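Long-range contacts in fusion DH (Streptomyces sp. MJ635-86F5, PDB 6K97), which is an engineered fusion reuniting a split dehydratase domain from cremimycin biosynthesis, and probably removes water from carrier-bound polyketide intermediates: residues Leu292-Thr297 against Leu306-Ala311; Lys244-His249 against Gly288-Arg293; Trp197-Leu202 against Arg221-Ser226. All blocks are in the same frame, centred on the assembly; numbering follows the deposited sequence.

Contact 1 (Leu292-Thr297 against Leu306-Ala311); sequences LRVHIT and LSAVDA
V294 and A308 face each other as a non-hydrogen-bonded pair of an antiparallel hairpin, their CA atoms 4.4 Å apart, and they centre the packed side of the contact in the C-terminal hotdog part of the fusion. V294 CG2 lies 3.9 Å from A308 CB. Its other branch, CG1, stands anti to the backbone N (chi1 176°) and ends 4.3 Å from L306 CB, which lets one valine span two residues of the partner strand. I296 CG1 approaches the same L306 CB at 4.3 Å, and L292 CD1 comes within 4.2 Å of A308 CB. Helix 252-266 covers this buried face, with L254 on L292, A258 on V294, A261 on I296 and L259 on L306.

The face bearing R293, H295, S307 and V309 is looser and partly open to solvent. Here R293 CB meets V309 CG2 at 4.1 Å, but the guanidinium group leads off to a salt bridge with D233. H295 likewise turns from S307: its NE2 is hydrogen-bonded to D229 and its ring stacks with Y231.

Four backbone bonds join the strands, the straightest from H295 N to S307 O (2.8 Å, 166° at the hydrogen). Main-chain bonding and apolar contact therefore hold the hairpin together, whereas the polar ends of R293 and H295 add to the backbone bonds that join it to strand 229-235.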
loop_
_atom_site.group_PDB
_atom_site.type_symbol
_atom_site.label_atom_id
_atom_site.label_comp_id
_atom_site.label_asym_id
_atom_site.label_seq_id
_atom_site.Cartn_x
_atom_site.Cartn_y
_atom_site.Cartn_z
ATOM N N LEU A 292 12.270 -20.364 24.921
ATOM C CA LEU A 292 12.286 -21.550 24.090
ATOM C C LEU A 292 13.336 -22.577 24.489
ATOM O O LEU A 292 14.422 -22.220 24.905
ATOM C CB LEU A 292 12.568 -21.132 22.664
ATOM C CG LEU A 292 11.583 -20.208 21.932
ATOM C CD1 LEU A 292 12.099 -20.041 20.530
ATOM C CD2 LEU A 292 10.186 -20.766 21.829
ATOM N N ARG A 293 12.977 -23.855 24.394
ATOM C CA ARG A 293 13.915 -24.949 24.423
ATOM C C ARG A 293 14.011 -25.427 22.996
ATOM O O ARG A 293 13.001 -25.787 22.363
ATOM C CB ARG A 293 13.449 -26.089 25.332
ATOM C CG ARG A 293 13.210 -25.674 26.793
ATOM C CD ARG A 293 13.301 -26.874 27.742
ATOM N NE ARG A 293 14.519 -27.661 27.434
ATOM C CZ ARG A 293 15.662 -27.636 28.101
ATOM N NH1 ARG A 293 15.815 -26.896 29.190
ATOM N NH2 ARG A 293 16.659 -28.386 27.667
ATOM N N VAL A 294 15.240 -25.460 22.494
ATOM C CA VAL A 294 15.474 -25.595 21.082
ATOM C C VAL A 294 16.324 -26.805 20.731
ATOM O O VAL A 294 17.406 -26.983 21.264
ATOM C CB VAL A 294 16.199 -24.348 20.613
ATOM C CG1 VAL A 294 16.561 -24.467 19.158
ATOM C CG2 VAL A 294 15.318 -23.146 20.819
ATOM N N HIS A 295 15.853 -27.611 19.807
ATOM C CA HIS A 295 16.635 -28.739 19.304
ATOM C C HIS A 295 17.195 -28.333 17.956
ATOM O O HIS A 295 16.438 -28.046 17.013
ATOM C CB HIS A 295 15.735 -29.986 19.195
ATOM C CG HIS A 295 16.452 -31.247 18.818
ATOM N ND1 HIS A 295 15.789 -32.446 18.621
ATOM C CD2 HIS A 295 17.759 -31.509 18.579
ATOM C CE1 HIS A 295 16.656 -33.392 18.301
ATOM N NE2 HIS A 295 17.859 -32.853 18.277
ATOM N N ILE A 296 18.520 -28.266 17.870
ATOM C CA ILE A 296 19.212 -27.966 16.609
ATOM C C ILE A 296 19.898 -29.195 16.064
ATOM O O ILE A 296 20.644 -29.836 16.802
ATOM C CB ILE A 296 20.290 -26.899 16.833
ATOM C CG1 ILE A 296 19.649 -25.682 17.492
ATOM C CG2 ILE A 296 20.965 -26.500 15.502
ATOM C CD1 ILE A 296 20.621 -24.612 17.955
ATOM N N THR A 297 19.645 -29.531 14.803
ATOM C CA THR A 297 20.321 -30.668 14.100
ATOM C C THR A 297 20.959 -30.213 12.777
ATOM O O THR A 297 20.430 -29.321 12.108
ATOM C CB THR A 297 19.346 -31.808 13.758
ATOM O OG1 THR A 297 18.361 -31.312 12.846
ATOM C CG2 THR A 297 18.612 -32.289 15.017
ATOM N N LEU A 306 15.919 -26.638 12.942
ATOM C CA LEU A 306 15.545 -26.604 14.323
ATOM C C LEU A 306 14.059 -26.683 14.627
ATOM O O LEU A 306 13.173 -26.516 13.771
ATOM C CB LEU A 306 16.155 -25.394 14.963
ATOM C CG LEU A 306 15.730 -24.031 14.459
ATOM C CD1 LEU A 306 14.572 -23.519 15.278
ATOM C CD2 LEU A 306 16.893 -23.075 14.573
ATOM N N SER A 307 13.821 -26.940 15.895
ATOM C CA SER A 307 12.500 -27.294 16.409
ATOM C C SER A 307 12.461 -26.732 17.835
ATOM O O SER A 307 13.458 -26.795 18.559
ATOM C CB SER A 307 12.457 -28.804 16.401
ATOM O OG SER A 307 11.261 -29.276 16.841
ATOM N N ALA A 308 11.360 -26.127 18.230
ATOM C CA ALA A 308 11.332 -25.507 19.534
ATOM C C ALA A 308 9.994 -25.544 20.259
ATOM O O ALA A 308 8.983 -25.201 19.696
ATOM C CB ALA A 308 11.779 -24.094 19.390
ATOM N N VAL A 309 10.022 -25.871 21.533
ATOM C CA VAL A 309 8.855 -25.830 22.382
ATOM C C VAL A 309 9.073 -24.699 23.410
ATOM O O VAL A 309 10.183 -24.162 23.512
ATOM C CB VAL A 309 8.644 -27.202 23.080
ATOM C CG1 VAL A 309 8.584 -28.330 22.052
ATOM C CG2 VAL A 309 9.767 -27.490 24.089
ATOM N N ASP A 310 8.010 -24.262 24.096
ATOM C CA ASP A 310 8.109 -23.190 25.085
ATOM C C ASP A 310 8.328 -23.851 26.435
ATOM O O ASP A 310 8.453 -25.076 26.500
ATOM C CB ASP A 310 6.858 -22.301 25.076
ATOM C CG ASP A 310 5.548 -23.060 25.452
ATOM O OD1 ASP A 310 5.594 -24.256 25.882
ATOM O OD2 ASP A 310 4.455 -22.439 25.277
ATOM N N ALA A 311 8.356 -23.076 27.517
ATOM C CA ALA A 311 8.701 -23.614 28.853
ATOM C C ALA A 311 7.704 -24.651 29.390
ATOM O O ALA A 311 8.047 -25.405 30.289
ATOM C CB ALA A 311 8.864 -22.480 29.874
#

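Contact 2 (Lys244-His249 against Gly288-Arg293); sequences KPEAFH and GAKSLR
G288 meets the 244-249 loop through its backbone, with one N-H shared between two successive carbonyls. G288 N donates to H249 O at 3.0 Å, arriving from above the carbonyl plane, and more weakly to F248 O at 2.9 Å, where the bond is strongly bent. Its CA adds a nearly straight C-H···O contact to P245 O (3.5 Å, 161° at the hydrogen). The positive phi of 80° is one that glycine adopts readily.

A289 turns its methyl away from the loop, onto V316, and offers its carbonyl instead: P245 CB lies 3.4 Å from A289 O. K290 then runs alongside both P245 and E246. P245 CG sits 3.9 Å from K290 CB, so the proline ring packs on the root of the lysine chain. E246 bends at chi2 (78°), which brings its carboxylate back beside the same chain, with OE2 3.5 Å from K290 CB. This is contact with the aliphatic part, because E246 OE2 and K290 NZ remain 5.9 Å apart; the ammonium group has a long, weak ion pair with E235.

H249 points its CB away from 288-293, and its ring nitrogens are engaged by S287 (at ND1) and H84 (at NE2), the latter in the other fused part. The arrangement is a short 3-10 turn, 245-247, docked on the loop entering strand 291-298. It lies just before helix 252-266, the central helix of the C-terminal hotdog, which in related dehydratases carries the catalytic aspartate.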
loop_
_atom_site.group_PDB
_atom_site.type_symbol
_atom_site.label_atom_id
_atom_site.label_comp_id
_atom_site.label_asym_id
_atom_site.label_seq_id
_atom_site.Cartn_x
_atom_site.Cartn_y
_atom_site.Cartn_z
ATOM N N LYS A 244 7.947 -6.297 24.184
ATOM C CA LYS A 244 7.857 -7.619 24.769
ATOM C C LYS A 244 7.675 -8.728 23.732
ATOM O O LYS A 244 7.028 -8.542 22.687
ATOM C CB LYS A 244 6.719 -7.625 25.756
ATOM C CG LYS A 244 6.800 -6.538 26.803
ATOM C CD LYS A 244 8.138 -6.658 27.493
ATOM C CE LYS A 244 8.079 -6.081 28.898
ATOM N NZ LYS A 244 9.406 -6.242 29.557
ATOM N N PRO A 245 8.229 -9.910 24.013
ATOM C CA PRO A 245 8.085 -11.063 23.079
ATOM C C PRO A 245 6.628 -11.469 22.810
ATOM O O PRO A 245 6.262 -11.866 21.669
ATOM C CB PRO A 245 8.874 -12.181 23.762
ATOM C CG PRO A 245 9.045 -11.755 25.198
ATOM C CD PRO A 245 9.006 -10.254 25.221
ATOM N N GLU A 246 5.768 -11.235 23.785
ATOM C CA GLU A 246 4.327 -11.434 23.609
ATOM C C GLU A 246 3.720 -10.584 22.469
ATOM O O GLU A 246 2.617 -10.889 21.938
ATOM C CB GLU A 246 3.597 -11.181 24.954
ATOM C CG GLU A 246 3.945 -12.186 26.061
ATOM C CD GLU A 246 5.287 -11.937 26.756
ATOM O OE1 GLU A 246 6.039 -11.014 26.351
ATOM O OE2 GLU A 246 5.677 -12.705 27.637
ATOM N N ALA A 247 4.397 -9.519 22.073
ATOM C CA ALA A 247 3.894 -8.671 21.004
ATOM C C ALA A 247 4.302 -9.131 19.598
ATOM O O ALA A 247 3.851 -8.551 18.612
ATOM C CB ALA A 247 4.368 -7.236 21.220
ATOM N N PHE A 248 5.163 -10.147 19.502
ATOM C CA PHE A 248 5.613 -10.615 18.212
ATOM C C PHE A 248 5.157 -12.018 17.891
ATOM O O PHE A 248 4.871 -12.855 18.795
ATOM C CB PHE A 248 7.132 -10.716 18.217
ATOM C CG PHE A 248 7.878 -9.411 18.258
ATOM C CD1 PHE A 248 8.256 -8.806 17.109
ATOM C CD2 PHE A 248 8.338 -8.915 19.440
ATOM C CE1 PHE A 248 9.015 -7.662 17.115
ATOM C CE2 PHE A 248 9.109 -7.746 19.486
ATOM C CZ PHE A 248 9.448 -7.123 18.306
ATOM N N HIS A 249 5.209 -12.356 16.607
ATOM C CA HIS A 249 5.014 -13.771 16.241
ATOM C C HIS A 249 6.109 -14.578 16.902
ATOM O O HIS A 249 5.794 -15.427 17.712
ATOM C CB HIS A 249 4.890 -13.964 14.755
ATOM C CG HIS A 249 3.703 -13.232 14.222
ATOM N ND1 HIS A 249 2.416 -13.673 14.435
ATOM C CD2 HIS A 249 3.591 -12.028 13.617
ATOM C CE1 HIS A 249 1.575 -12.833 13.875
ATOM N NE2 HIS A 249 2.261 -11.809 13.412
ATOM N N GLY A 288 4.029 -15.260 20.171
ATOM C CA GLY A 288 4.229 -14.706 21.506
ATOM C C GLY A 288 5.068 -15.471 22.510
ATOM O O GLY A 288 5.129 -15.067 23.640
ATOM N N ALA A 289 5.783 -16.515 22.136
ATOM C CA ALA A 289 6.592 -17.207 23.137
ATOM C C ALA A 289 7.636 -16.291 23.769
ATOM O O ALA A 289 8.233 -15.481 23.071
ATOM C CB ALA A 289 7.273 -18.414 22.551
ATOM N N LYS A 290 7.821 -16.404 25.094
ATOM C CA LYS A 290 8.792 -15.564 25.796
ATOM C C LYS A 290 10.131 -16.261 25.951
ATOM O O LYS A 290 11.170 -15.616 26.048
ATOM C CB LYS A 290 8.240 -15.082 27.125
ATOM C CG LYS A 290 8.411 -16.003 28.302
ATOM C CD LYS A 290 8.110 -15.232 29.583
ATOM C CE LYS A 290 8.702 -15.914 30.808
ATOM N NZ LYS A 290 9.342 -14.881 31.664
ATOM N N SER A 291 10.100 -17.588 25.908
ATOM C CA SER A 291 11.330 -18.364 25.904
ATOM C C SER A 291 11.154 -19.699 25.186
ATOM O O SER A 291 10.037 -20.109 24.903
ATOM C CB SER A 291 11.823 -18.572 27.336
ATOM O OG SER A 291 11.006 -19.437 28.030
ATOM N N LEU A 292 12.270 -20.364 24.921
ATOM C CA LEU A 292 12.286 -21.550 24.090
ATOM C C LEU A 292 13.336 -22.577 24.489
ATOM O O LEU A 292 14.422 -22.220 24.905
ATOM C CB LEU A 292 12.568 -21.132 22.664
ATOM C CG LEU A 292 11.583 -20.208 21.932
ATOM C CD1 LEU A 292 12.099 -20.041 20.530
ATOM C CD2 LEU A 292 10.186 -20.766 21.829
ATOM N N ARG A 293 12.977 -23.855 24.394
ATOM C CA ARG A 293 13.915 -24.949 24.423
ATOM C C ARG A 293 14.011 -25.427 22.996
ATOM O O ARG A 293 13.001 -25.787 22.363
ATOM C CB ARG A 293 13.449 -26.089 25.332
ATOM C CG ARG A 293 13.210 -25.674 26.793
ATOM C CD ARG A 293 13.301 -26.874 27.742
ATOM N NE ARG A 293 14.519 -27.661 27.434
ATOM C CZ ARG A 293 15.662 -27.636 28.101
ATOM N NH1 ARG A 293 15.815 -26.896 29.190
ATOM N NH2 ARG A 293 16.659 -28.386 27.667
#

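Contact 3 (Trp197-Leu202 against Arg221-Ser226)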
loop_
_atom_site.group_PDB
_atom_site.type_symbol
_atom_site.label_atom_id
_atom_site.label_comp_id
_atom_site.label_asym_id
_atom_site.label_seq_id
_atom_site.Cartn_x
_atom_site.Cartn_y
_atom_site.Cartn_z
ATOM N N TRP A 197 27.667 -26.240 28.041
ATOM C CA TRP A 197 28.502 -25.202 27.426
ATOM C C TRP A 197 28.619 -23.975 28.327
ATOM O O TRP A 197 27.726 -23.683 29.112
ATOM C CB TRP A 197 27.883 -24.713 26.104
ATOM C CG TRP A 197 27.861 -25.671 24.955
ATOM C CD1 TRP A 197 27.994 -27.035 24.996
ATOM C CD2 TRP A 197 27.590 -25.342 23.590
ATOM N NE1 TRP A 197 27.852 -27.572 23.724
ATOM C CE2 TRP A 197 27.629 -26.547 22.845
ATOM C CE3 TRP A 197 27.375 -24.146 22.917
ATOM C CZ2 TRP A 197 27.446 -26.577 21.470
ATOM C CZ3 TRP A 197 27.206 -24.181 21.524
ATOM C CH2 TRP A 197 27.216 -25.381 20.827
ATOM N N ASP A 198 29.700 -23.222 28.171
ATOM C CA ASP A 198 29.828 -21.923 28.828
ATOM C C ASP A 198 29.378 -20.895 27.773
ATOM O O ASP A 198 30.115 -20.550 26.850
ATOM C CB ASP A 198 31.254 -21.711 29.281
ATOM C CG ASP A 198 31.404 -20.547 30.173
ATOM O OD1 ASP A 198 30.711 -19.570 29.970
ATOM O OD2 ASP A 198 32.255 -20.584 31.086
ATOM N N THR A 199 28.146 -20.435 27.907
ATOM C CA THR A 199 27.544 -19.558 26.932
ATOM C C THR A 199 28.116 -18.152 26.969
ATOM O O THR A 199 28.192 -17.475 25.920
ATOM C CB THR A 199 25.989 -19.535 27.064
ATOM O OG1 THR A 199 25.560 -19.056 28.359
ATOM C CG2 THR A 199 25.448 -20.923 26.855
ATOM N N ALA A 200 28.533 -17.680 28.135
ATOM C CA ALA A 200 29.185 -16.367 28.162
ATOM C C ALA A 200 30.509 -16.474 27.409
ATOM O O ALA A 200 30.900 -15.559 26.677
ATOM C CB ALA A 200 29.415 -15.889 29.582
ATOM N N GLY A 201 31.205 -17.596 27.610
ATOM C CA GLY A 201 32.404 -17.884 26.826
ATOM C C GLY A 201 32.166 -17.959 25.319
ATOM O O GLY A 201 32.973 -17.432 24.507
ATOM N N LEU A 202 31.046 -18.564 24.920
ATOM C CA LEU A 202 30.689 -18.551 23.495
ATOM C C LEU A 202 30.515 -17.094 22.969
ATOM O O LEU A 202 31.056 -16.715 21.888
ATOM C CB LEU A 202 29.412 -19.332 23.266
ATOM C CG LEU A 202 28.910 -19.317 21.824
ATOM C CD1 LEU A 202 29.890 -20.037 20.913
ATOM C CD2 LEU A 202 27.563 -19.956 21.773
ATOM N N ARG A 221 20.858 -18.554 27.105
ATOM C CA ARG A 221 21.151 -18.716 28.540
ATOM C C ARG A 221 21.936 -20.013 28.898
ATOM O O ARG A 221 22.645 -20.026 29.885
ATOM C CB ARG A 221 19.856 -18.711 29.408
ATOM C CG ARG A 221 18.936 -17.482 29.513
ATOM C CD ARG A 221 19.358 -16.046 29.163
ATOM N NE ARG A 221 20.737 -15.681 29.393
ATOM C CZ ARG A 221 21.278 -14.533 28.979
ATOM N NH1 ARG A 221 20.541 -13.623 28.341
ATOM N NH2 ARG A 221 22.563 -14.285 29.224
ATOM N N ALA A 222 21.761 -21.094 28.135
ATOM C CA ALA A 222 22.309 -22.439 28.459
ATOM C C ALA A 222 22.314 -23.346 27.227
ATOM O O ALA A 222 21.507 -23.187 26.353
ATOM C CB ALA A 222 21.515 -23.091 29.578
ATOM N N ALA A 223 23.241 -24.289 27.142
ATOM C CA ALA A 223 23.333 -25.150 25.971
ATOM C C ALA A 223 24.132 -26.416 26.221
ATOM O O ALA A 223 25.126 -26.390 26.911
ATOM C CB ALA A 223 23.934 -24.385 24.829
ATOM N N TRP A 224 23.674 -27.523 25.644
ATOM C CA TRP A 224 24.336 -28.844 25.741
ATOM C C TRP A 224 24.442 -29.405 24.357
ATOM O O TRP A 224 23.573 -29.176 23.525
ATOM C CB TRP A 224 23.518 -29.812 26.583
ATOM C CG TRP A 224 23.118 -29.266 27.896
ATOM C CD1 TRP A 224 23.704 -29.541 29.117
ATOM C CD2 TRP A 224 22.042 -28.340 28.174
ATOM N NE1 TRP A 224 23.065 -28.841 30.123
ATOM C CE2 TRP A 224 22.045 -28.097 29.576
ATOM C CE3 TRP A 224 21.081 -27.710 27.392
ATOM C CZ2 TRP A 224 21.110 -27.242 30.204
ATOM C CZ3 TRP A 224 20.135 -26.859 28.026
ATOM C CH2 TRP A 224 20.166 -26.646 29.425
ATOM N N SER A 225 25.494 -30.138 24.088
ATOM C CA SER A 225 25.531 -30.931 22.881
ATOM C C SER A 225 25.703 -32.400 23.216
ATOM O O SER A 225 26.306 -32.753 24.224
ATOM C CB SER A 225 26.635 -30.462 21.954
ATOM O OG SER A 225 27.832 -30.489 22.634
ATOM N N SER A 226 25.103 -33.233 22.376
ATOM C CA SER A 226 25.237 -34.685 22.406
ATOM C C SER A 226 25.204 -35.151 20.966
ATOM O O SER A 226 24.216 -34.912 20.248
ATOM C CB SER A 226 24.060 -35.313 23.164
ATOM O OG SER A 226 22.816 -34.967 22.553
#
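W197 grips the strand at two points, one bond made by its backbone and one by its indole. W197 N donates to A223 O at 2.8 Å, the donor lying nearly along the C=O axis. Two residues further along the strand, W197 NE1 meets S225 OG at 3.1 Å; the hydroxyl lies only 3° from the ring plane and the angle at the hydrogen is 169°, so the bond comes straight off the indole edge. S225 holds its OG between the backbone N and the carbonyl carbon (chi1 56°), which presents the oxygen to that edge. With both ends fixed, the ring lies over A223, whose CB stands 3.7 Å above one face, offset toward the rim. A phenylalanine in place of W197 has no indole N-H, and would probably leave S225 OG without this donor and the ring freer to turn over A223.

T199 makes the second, weaker footing. Its CG2 packs 3.8 Å from A222 CA, while OG1 has the carbonyls of R221 and L220 within weak hydrogen-bonding range, its one proton not settled between them. D198 N-caps the following turn, OD1 accepting from G201 N at 3.1 Å.

On the strand, R221 and A222 both face D233, a classic beta bulge. The contact thus places the start of helix 199-208 against strand 220-226 of the C-terminal hotdog part; that strand runs between the short strand 195-196, just ahead of W197, and strand 229-235.

How the contacts relate
All three contacts lie in the C-terminal hotdog part of the fusion. Contacts 1 and 2 share L292 and R293, because strand 291-298 leaves the loop contact and enters the hairpin; their centres are 13 Å apart, and D310 CB touches S291 O at 3.9 Å. Contact 3 lies two strands over, beyond strand 229-235, with its centre 15 Å from contact 1 and 21 Å from contact 2. R293 bridges this gap, its NH2 packing 3.8 Å from W224 CZ3. Helix 252-266, which probably borders the active site as in related dehydratases, links the first two: contact 1 packs beneath it and contact 2 fastens the loop leading into it.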